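Local coordinates for hypothetical protein Rv2991 (Mycobacterium tuberculosis, PDB 1RFE), which is of unknown function but probably binds coenzyme F420 and, as a member of the pyridoxamine 5'-phosphate oxidase family, may act as an oxidoreductase, at residues Ala13-Ala16 against Asp17-Ser21. Residues are numbered along the deposited sequence; the frame is centred on the assembly and turned at random.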
ATOM      1  N   ALA A  13       5.798 -15.236  -0.242  1.00 30.85           N
ATOM      2  CA  ALA A  13       6.677 -14.729  -1.263  1.00 31.31           C
ATOM      3  C   ALA A  13       5.900 -14.105  -2.409  1.00 29.27           C
ATOM      4  O   ALA A  13       6.337 -13.155  -2.983  1.00 29.98           O
ATOM      5  CB  ALA A  13       7.624 -15.835  -1.794  1.00 32.20           C
ATOM      6  N   GLU A  14       4.760 -14.665  -2.763  1.00 28.74           N
ATOM      7  CA  GLU A  14       3.900 -14.086  -3.821  1.00 27.18           C
ATOM      8  C   GLU A  14       3.338 -12.712  -3.422  1.00 26.04           C
ATOM      9  O   GLU A  14       3.280 -11.808  -4.225  1.00 25.96           O
ATOM     10  CB  GLU A  14       2.754 -15.052  -4.137  1.00 27.37           C
ATOM     11  CG  GLU A  14       3.185 -16.296  -4.937  1.00 29.37           C
ATOM     12  CD  GLU A  14       2.096 -17.370  -5.018  1.00 30.89           C
ATOM     13  OE1 GLU A  14       1.099 -17.361  -4.253  1.00 34.15           O
ATOM     14  OE2 GLU A  14       2.224 -18.237  -5.875  1.00 36.91           O
ATOM     15  N   ILE A  15       2.987 -12.559  -2.157  1.00 25.15           N
ATOM     16  CA  ILE A  15       2.481 -11.292  -1.611  1.00 24.88           C
ATOM     17  C   ILE A  15       3.589 -10.253  -1.683  1.00 24.59           C
ATOM     18  O   ILE A  15       3.392  -9.154  -2.194  1.00 23.49           O
ATOM     19  CB  ILE A  15       2.023 -11.485  -0.150  1.00 24.33           C
ATOM     20  CG1 ILE A  15       0.761 -12.330  -0.091  1.00 25.76           C
ATOM     21  CG2 ILE A  15       1.773 -10.134   0.596  1.00 24.59           C
ATOM     22  CD1 ILE A  15       0.450 -12.846   1.324  1.00 27.43           C
ATOM     23  N   ALA A  16       4.767 -10.625  -1.217  1.00 25.11           N
ATOM     24  CA  ALA A  16       5.951  -9.763  -1.361  1.00 26.10           C
ATOM     25  C   ALA A  16       6.148  -9.241  -2.790  1.00 26.71           C
ATOM     26  O   ALA A  16       6.234  -8.050  -2.974  1.00 26.90           O
ATOM     27  CB  ALA A  16       7.195 -10.447  -0.816  1.00 25.59           C
ATOM     28  N   ASP A  17       6.154 -10.133  -3.785  1.00 27.64           N
ATOM     29  CA  ASP A  17       6.252  -9.762  -5.195  1.00 28.10           C
ATOM     30  C   ASP A  17       5.144  -8.843  -5.624  1.00 26.49           C
ATOM     31  O   ASP A  17       5.387  -7.894  -6.344  1.00 25.29           O
ATOM     32  CB  ASP A  17       6.270 -11.014  -6.134  1.00 28.58           C
ATOM     33  CG  ASP A  17       7.544 -11.857  -5.984  1.00 34.72           C
ATOM     34  OD1 ASP A  17       8.427 -11.488  -5.147  1.00 40.32           O
ATOM     35  OD2 ASP A  17       7.771 -12.920  -6.660  1.00 40.44           O
ATOM     36  N   PHE A  18       3.933  -9.098  -5.145  1.00 26.12           N
ATOM     37  CA  PHE A  18       2.766  -8.312  -5.527  1.00 24.67           C
ATOM     38  C   PHE A  18       2.856  -6.874  -4.937  1.00 23.60           C
ATOM     39  O   PHE A  18       2.569  -5.902  -5.620  1.00 22.87           O
ATOM     40  CB  PHE A  18       1.456  -9.032  -5.105  1.00 24.36           C
ATOM     41  CG  PHE A  18       0.209  -8.354  -5.573  1.00 21.79           C
ATOM     42  CD1 PHE A  18      -0.117  -8.336  -6.926  1.00 23.48           C
ATOM     43  CD2 PHE A  18      -0.666  -7.735  -4.651  1.00 22.97           C
ATOM     44  CE1 PHE A  18      -1.293  -7.715  -7.381  1.00 23.70           C
ATOM     45  CE2 PHE A  18      -1.805  -7.106  -5.083  1.00 19.38           C
ATOM     46  CZ  PHE A  18      -2.139  -7.085  -6.464  1.00 20.65           C
ATOM     47  N   VAL A  19       3.281  -6.757  -3.690  1.00 22.80           N
ATOM     48  CA  VAL A  19       3.481  -5.441  -3.047  1.00 23.40           C
ATOM     49  C   VAL A  19       4.582  -4.639  -3.788  1.00 23.10           C
ATOM     50  O   VAL A  19       4.438  -3.446  -3.984  1.00 23.45           O
ATOM     51  CB  VAL A  19       3.839  -5.591  -1.570  1.00 23.75           C
ATOM     52  CG1 VAL A  19       4.451  -4.319  -1.010  1.00 24.45           C
ATOM     53  CG2 VAL A  19       2.598  -5.981  -0.699  1.00 25.07           C
ATOM     54  N   ASN A  20       5.685  -5.297  -4.171  1.00 22.74           N
ATOM     55  CA  ASN A  20       6.743  -4.656  -4.948  1.00 22.61           C
ATOM     56  C   ASN A  20       6.327  -4.304  -6.350  1.00 22.49           C
ATOM     57  O   ASN A  20       6.737  -3.264  -6.869  1.00 23.19           O
ATOM     58  CB  ASN A  20       8.011  -5.532  -4.986  1.00 23.12           C
ATOM     59  CG  ASN A  20       8.816  -5.423  -3.723  1.00 25.62           C
ATOM     60  OD1 ASN A  20       9.184  -6.442  -3.090  1.00 32.94           O
ATOM     61  ND2 ASN A  20       9.113  -4.196  -3.341  1.00 24.22           N
ATOM     62  N   SER A  21       5.483  -5.131  -6.960  1.00 21.90           N
ATOM     63  CA  SER A  21       5.034  -4.890  -8.321  1.00 23.22           C
ATOM     64  C   SER A  21       3.919  -3.883  -8.506  1.00 22.91           C
ATOM     65  O   SER A  21       3.904  -3.184  -9.515  1.00 24.43           O
ATOM     66  CB  SER A  21       4.567  -6.194  -8.950  1.00 23.71           C
ATOM     67  OG  SER A  21       5.687  -7.009  -8.917  1.00 27.46           O
TER
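Val-19 N reaches Ile-15 O at 2.8 Å, the shortest of four successive i to i+4 bonds that join Ala-13 to Asn-20 within the amphipathic helix 12-21; Ser-21 N to Asp-17 O continues the series. Its N-H points at the oxygen at 166°. The bond from Phe-18 N to Glu-14 O is nearly as short, 2.9 Å, yet more bent at 147°. On the sheet-facing side lies the packed face: Ile-15 CG2 meets Val-19 CG2 at 4.4 Å, a light apolar touch one turn apart. With CG1 anti to its backbone N (chi1 163°), Val-19 keeps CG2 beside that N, which brings CG2 to 3.6 Å from Ile-15 O. The phenyl of Phe-18 instead leads away from Ala-13 to Ala-16. Phe-18 and Val-19 pack on strands 69-76 and 84-95, sharing Leu-74, and Ile-15 on Val-86 of 84-95, seating the helix against the antiparallel sheet.

The other face, carrying Ala-13, Ala-16, Asp-17 and Ser-21, is solvent-exposed and looser. Asp-17 bends back until OD1 lies 3.4 Å from Ala-13 O, a pair of acceptors that cannot bond. Ser-21 OG and N grip Asp-17 O from opposite faces of its plane, the hydroxyl at 2.7 Å. The chemistry thus implies a helix held chiefly by backbone bonds, the Ser-21 hydroxyl adding a grip at the last turn, with hydrocarbon turned to the sheet, Asp-17 on the open side and Glu-14 OE1 salt-bridged to Lys-148 NZ.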